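Local coordinates for insecticidal crystal protein Cry7Cal (Bacillus thuringiensis, PDB 5ZI1) that is an insecticidal three-domain crystal toxin active against the locust Locusta migratoria manilensis, probably acting through binding to receptors, at residues K352-N364 with C403-L416. Residues are numbered along the deposited sequence; the frame is centred on the assembly and turned at random.
Sequences KDIYQTYSIAAAN and CKSTYSSDQLPIEL
The Tyr-358 ring lies obliquely against that of Tyr-407, their planes 44° apart, with Tyr-358 CD1 over one face of the Tyr-407 ring and 3.4 Å from Tyr-407 CE2. With CG anti to the backbone N (chi1 169°), the Tyr-358 ring also reaches along its neighbour strand until its OH meets Ser-405 CB. The Tyr-407 hydroxyl is tied to Tyr-379 OH on strand 369-382. The amide of Gln-356, a side chain extended throughout, crosses the Tyr-407 ring with its plane 56° from that of the ring and its CD nearest to Tyr-407 CD1; its OE1 takes a hydrogen bond from Ser-409 OG (2.8 Å). Between Tyr-358 and Ala-361 the backbones pair as antiparallel strands, Ser-359 with Thr-406 and Ala-361 with Lys-404 being the hydrogen-bonded pairs. On the face opposite the tyrosines, one water links Ser-359 OG, Thr-406 OG1 and Lys-404 O, and Lys-404 NZ donates to the same Thr-406 OG1. Next to the last bridged pair, Ser-408 grips Thr-357 twice: its N donates to Thr-357 O, while its OG stands in for a backbone carbonyl, accepting from Thr-357 N at 2.8 Å and donating to a second water that bridges to Tyr-355 O and Leu-412 O. Beyond the turn, Ile-414 CD1 meets the edge of the Tyr-355 ring and Leu-416 CD1 approaches CE1 of that ring at 3.5 Å. Tyr-355 and Gln-356 form a classic beta bulge opposite Tyr-379, within an antiparallel sheet of the beta-prism domain II of three-domain Cry toxins.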
# COMPACT_ATOMS: atom_id res chain seq x y z
N LYS A 352 13.94 6.54 -13.59
CA LYS A 352 12.88 7.54 -13.55
C LYS A 352 11.71 7.06 -12.69
O LYS A 352 11.27 5.92 -12.81
CB LYS A 352 12.36 7.84 -14.95
CG LYS A 352 13.42 8.40 -15.90
CD LYS A 352 12.80 8.76 -17.24
CE LYS A 352 13.82 9.41 -18.18
NZ LYS A 352 14.37 8.41 -19.13
N ASP A 353 11.19 7.96 -11.87
CA ASP A 353 9.85 7.80 -11.33
C ASP A 353 8.90 8.44 -12.33
O ASP A 353 8.88 9.67 -12.46
CB ASP A 353 9.68 8.46 -9.96
CG ASP A 353 10.13 7.58 -8.85
OD1 ASP A 353 10.48 6.40 -9.10
OD2 ASP A 353 10.11 8.09 -7.71
N ILE A 354 8.13 7.62 -13.03
CA ILE A 354 7.00 8.11 -13.80
C ILE A 354 5.85 8.34 -12.82
O ILE A 354 5.25 7.39 -12.33
CB ILE A 354 6.59 7.13 -14.90
CG1 ILE A 354 7.81 6.78 -15.76
CG2 ILE A 354 5.38 7.71 -15.71
CD1 ILE A 354 8.47 8.00 -16.43
N TYR A 355 5.56 9.61 -12.55
CA TYR A 355 4.54 10.03 -11.60
C TYR A 355 3.21 10.38 -12.25
O TYR A 355 2.25 10.67 -11.53
CB TYR A 355 5.05 11.24 -10.81
CG TYR A 355 5.37 12.45 -11.68
CD1 TYR A 355 4.38 13.35 -12.05
CD2 TYR A 355 6.68 12.69 -12.13
CE1 TYR A 355 4.65 14.44 -12.85
CE2 TYR A 355 6.96 13.80 -12.92
CZ TYR A 355 5.94 14.67 -13.28
OH TYR A 355 6.19 15.77 -14.06
N GLN A 356 3.12 10.36 -13.58
CA GLN A 356 1.87 10.73 -14.24
C GLN A 356 1.86 10.19 -15.66
O GLN A 356 2.91 10.12 -16.31
CB GLN A 356 1.68 12.25 -14.27
CG GLN A 356 0.36 12.69 -14.82
CD GLN A 356 0.22 14.19 -14.88
OE1 GLN A 356 -0.64 14.76 -14.21
NE2 GLN A 356 1.05 14.84 -15.70
N THR A 357 0.67 9.82 -16.14
CA THR A 357 0.48 9.45 -17.54
C THR A 357 -0.72 10.19 -18.10
O THR A 357 -1.62 10.62 -17.37
CB THR A 357 0.29 7.94 -17.73
OG1 THR A 357 -0.90 7.51 -17.05
CG2 THR A 357 1.49 7.16 -17.18
N TYR A 358 -0.72 10.35 -19.43
CA TYR A 358 -1.81 10.93 -20.19
C TYR A 358 -2.06 10.01 -21.37
O TYR A 358 -1.11 9.56 -22.01
CB TYR A 358 -1.48 12.36 -20.66
CG TYR A 358 -2.45 12.95 -21.69
CD1 TYR A 358 -3.69 13.46 -21.30
CD2 TYR A 358 -2.12 13.00 -23.03
CE1 TYR A 358 -4.57 13.99 -22.21
CE2 TYR A 358 -2.99 13.55 -23.97
CZ TYR A 358 -4.21 14.04 -23.55
OH TYR A 358 -5.07 14.58 -24.48
N SER A 359 -3.33 9.70 -21.63
CA SER A 359 -3.65 8.78 -22.72
C SER A 359 -4.87 9.25 -23.50
O SER A 359 -5.72 9.97 -22.98
CB SER A 359 -3.88 7.36 -22.19
OG SER A 359 -5.05 7.30 -21.38
N ILE A 360 -4.94 8.83 -24.76
CA ILE A 360 -6.15 8.95 -25.57
C ILE A 360 -6.68 7.54 -25.81
O ILE A 360 -5.95 6.68 -26.32
CB ILE A 360 -5.91 9.65 -26.93
CG1 ILE A 360 -5.27 11.03 -26.77
CG2 ILE A 360 -7.26 9.83 -27.69
CD1 ILE A 360 -6.21 12.07 -26.23
N ALA A 361 -7.94 7.32 -25.46
CA ALA A 361 -8.60 6.05 -25.75
C ALA A 361 -9.62 6.26 -26.86
O ALA A 361 -10.27 7.31 -26.94
CB ALA A 361 -9.28 5.48 -24.49
N ALA A 362 -9.74 5.25 -27.73
CA ALA A 362 -10.70 5.27 -28.82
C ALA A 362 -11.15 3.84 -29.07
O ALA A 362 -10.54 2.87 -28.58
CB ALA A 362 -10.10 5.89 -30.09
N ALA A 363 -12.22 3.71 -29.85
CA ALA A 363 -12.75 2.42 -30.27
C ALA A 363 -13.59 2.60 -31.53
O ALA A 363 -14.11 3.68 -31.79
CB ALA A 363 -13.61 1.76 -29.18
N ASN A 364 -13.74 1.52 -32.28
CA ASN A 364 -14.61 1.53 -33.44
C ASN A 364 -15.25 0.16 -33.57
O ASN A 364 -14.54 -0.84 -33.63
CB ASN A 364 -13.85 1.86 -34.72
CG ASN A 364 -14.75 1.92 -35.91
OD1 ASN A 364 -15.00 0.91 -36.58
ND2 ASN A 364 -15.28 3.10 -36.17
N CYS A 403 -13.52 10.37 -28.59
CA CYS A 403 -12.39 9.76 -27.92
C CYS A 403 -12.45 10.13 -26.44
O CYS A 403 -13.20 11.03 -26.04
CB CYS A 403 -11.05 10.22 -28.53
SG CYS A 403 -10.95 9.86 -30.30
N LYS A 404 -11.67 9.42 -25.63
CA LYS A 404 -11.60 9.72 -24.21
C LYS A 404 -10.15 9.97 -23.85
O LYS A 404 -9.29 9.10 -24.06
CB LYS A 404 -12.19 8.59 -23.37
CG LYS A 404 -12.02 8.84 -21.89
CD LYS A 404 -12.62 7.74 -21.07
CE LYS A 404 -12.58 8.10 -19.59
NZ LYS A 404 -11.23 7.88 -19.00
N SER A 405 -9.88 11.15 -23.33
CA SER A 405 -8.57 11.46 -22.79
C SER A 405 -8.59 11.27 -21.28
O SER A 405 -9.62 11.50 -20.63
CB SER A 405 -8.16 12.89 -23.15
OG SER A 405 -9.07 13.80 -22.58
N THR A 406 -7.46 10.85 -20.72
CA THR A 406 -7.37 10.54 -19.30
C THR A 406 -6.00 10.96 -18.77
O THR A 406 -4.99 10.77 -19.45
CB THR A 406 -7.57 9.04 -19.03
OG1 THR A 406 -8.76 8.61 -19.69
CG2 THR A 406 -7.65 8.73 -17.50
N TYR A 407 -6.01 11.57 -17.57
CA TYR A 407 -4.81 11.80 -16.77
C TYR A 407 -4.78 10.82 -15.60
O TYR A 407 -5.74 10.73 -14.83
CB TYR A 407 -4.76 13.23 -16.25
CG TYR A 407 -4.02 14.20 -17.16
CD1 TYR A 407 -2.64 14.28 -17.13
CD2 TYR A 407 -4.71 15.02 -18.06
CE1 TYR A 407 -1.95 15.15 -17.96
CE2 TYR A 407 -4.03 15.89 -18.88
CZ TYR A 407 -2.65 15.95 -18.83
OH TYR A 407 -1.95 16.81 -19.66
N SER A 408 -3.67 10.09 -15.45
CA SER A 408 -3.51 9.20 -14.31
C SER A 408 -3.73 9.94 -12.99
O SER A 408 -4.34 9.40 -12.05
CB SER A 408 -2.12 8.57 -14.33
OG SER A 408 -1.14 9.56 -14.07
N SER A 409 -3.24 11.18 -12.92
CA SER A 409 -3.34 11.98 -11.71
C SER A 409 -4.77 12.30 -11.33
O SER A 409 -4.98 12.92 -10.29
CB SER A 409 -2.57 13.29 -11.89
OG SER A 409 -3.05 14.01 -13.02
N ASP A 410 -5.75 11.91 -12.15
CA ASP A 410 -7.13 12.08 -11.73
C ASP A 410 -7.63 10.91 -10.88
O ASP A 410 -8.65 11.07 -10.19
CB ASP A 410 -8.04 12.26 -12.93
CG ASP A 410 -8.02 13.69 -13.43
OD1 ASP A 410 -8.36 14.59 -12.63
OD2 ASP A 410 -7.62 13.91 -14.60
N GLN A 411 -6.96 9.76 -10.92
CA GLN A 411 -7.21 8.68 -9.98
C GLN A 411 -6.17 8.64 -8.87
O GLN A 411 -6.51 8.27 -7.73
CB GLN A 411 -7.24 7.33 -10.70
CG GLN A 411 -8.43 7.17 -11.65
CD GLN A 411 -8.20 6.10 -12.69
OE1 GLN A 411 -7.95 4.93 -12.36
NE2 GLN A 411 -8.29 6.48 -13.97
N LEU A 412 -4.93 9.02 -9.17
CA LEU A 412 -3.82 9.04 -8.22
C LEU A 412 -3.24 10.45 -8.23
O LEU A 412 -2.28 10.73 -8.97
CB LEU A 412 -2.76 8.01 -8.58
CG LEU A 412 -3.15 6.53 -8.56
CD1 LEU A 412 -2.04 5.73 -9.19
CD2 LEU A 412 -3.46 6.03 -7.12
N PRO A 413 -3.77 11.35 -7.43
CA PRO A 413 -3.41 12.77 -7.56
C PRO A 413 -1.99 13.07 -7.15
O PRO A 413 -1.37 12.37 -6.34
CB PRO A 413 -4.42 13.48 -6.64
CG PRO A 413 -4.87 12.42 -5.69
CD PRO A 413 -4.88 11.15 -6.48
N ILE A 414 -1.45 14.11 -7.77
CA ILE A 414 -0.13 14.63 -7.45
C ILE A 414 -0.29 16.09 -7.07
O ILE A 414 -1.37 16.68 -7.18
CB ILE A 414 0.85 14.48 -8.62
CG1 ILE A 414 0.39 15.36 -9.80
CG2 ILE A 414 0.97 13.02 -9.01
CD1 ILE A 414 1.23 15.18 -11.01
N GLU A 415 0.80 16.68 -6.61
CA GLU A 415 0.81 18.09 -6.27
C GLU A 415 2.26 18.53 -6.28
O GLU A 415 2.93 18.58 -5.24
CB GLU A 415 0.14 18.34 -4.92
CG GLU A 415 -0.02 19.80 -4.56
CD GLU A 415 -0.67 19.98 -3.20
OE1 GLU A 415 -1.87 19.63 -3.05
OE2 GLU A 415 0.03 20.46 -2.27
N LEU A 416 2.77 18.82 -7.47
CA LEU A 416 4.19 19.10 -7.61
C LEU A 416 4.52 20.53 -7.23
O LEU A 416 3.71 21.45 -7.39
CB LEU A 416 4.67 18.82 -9.03
CG LEU A 416 4.17 17.54 -9.67
CD1 LEU A 416 4.61 17.51 -11.14
CD2 LEU A 416 4.71 16.35 -8.89
O HOH W 1 -0.50 10.36 -11.40
O HOH W 2 -7.73 7.72 -21.98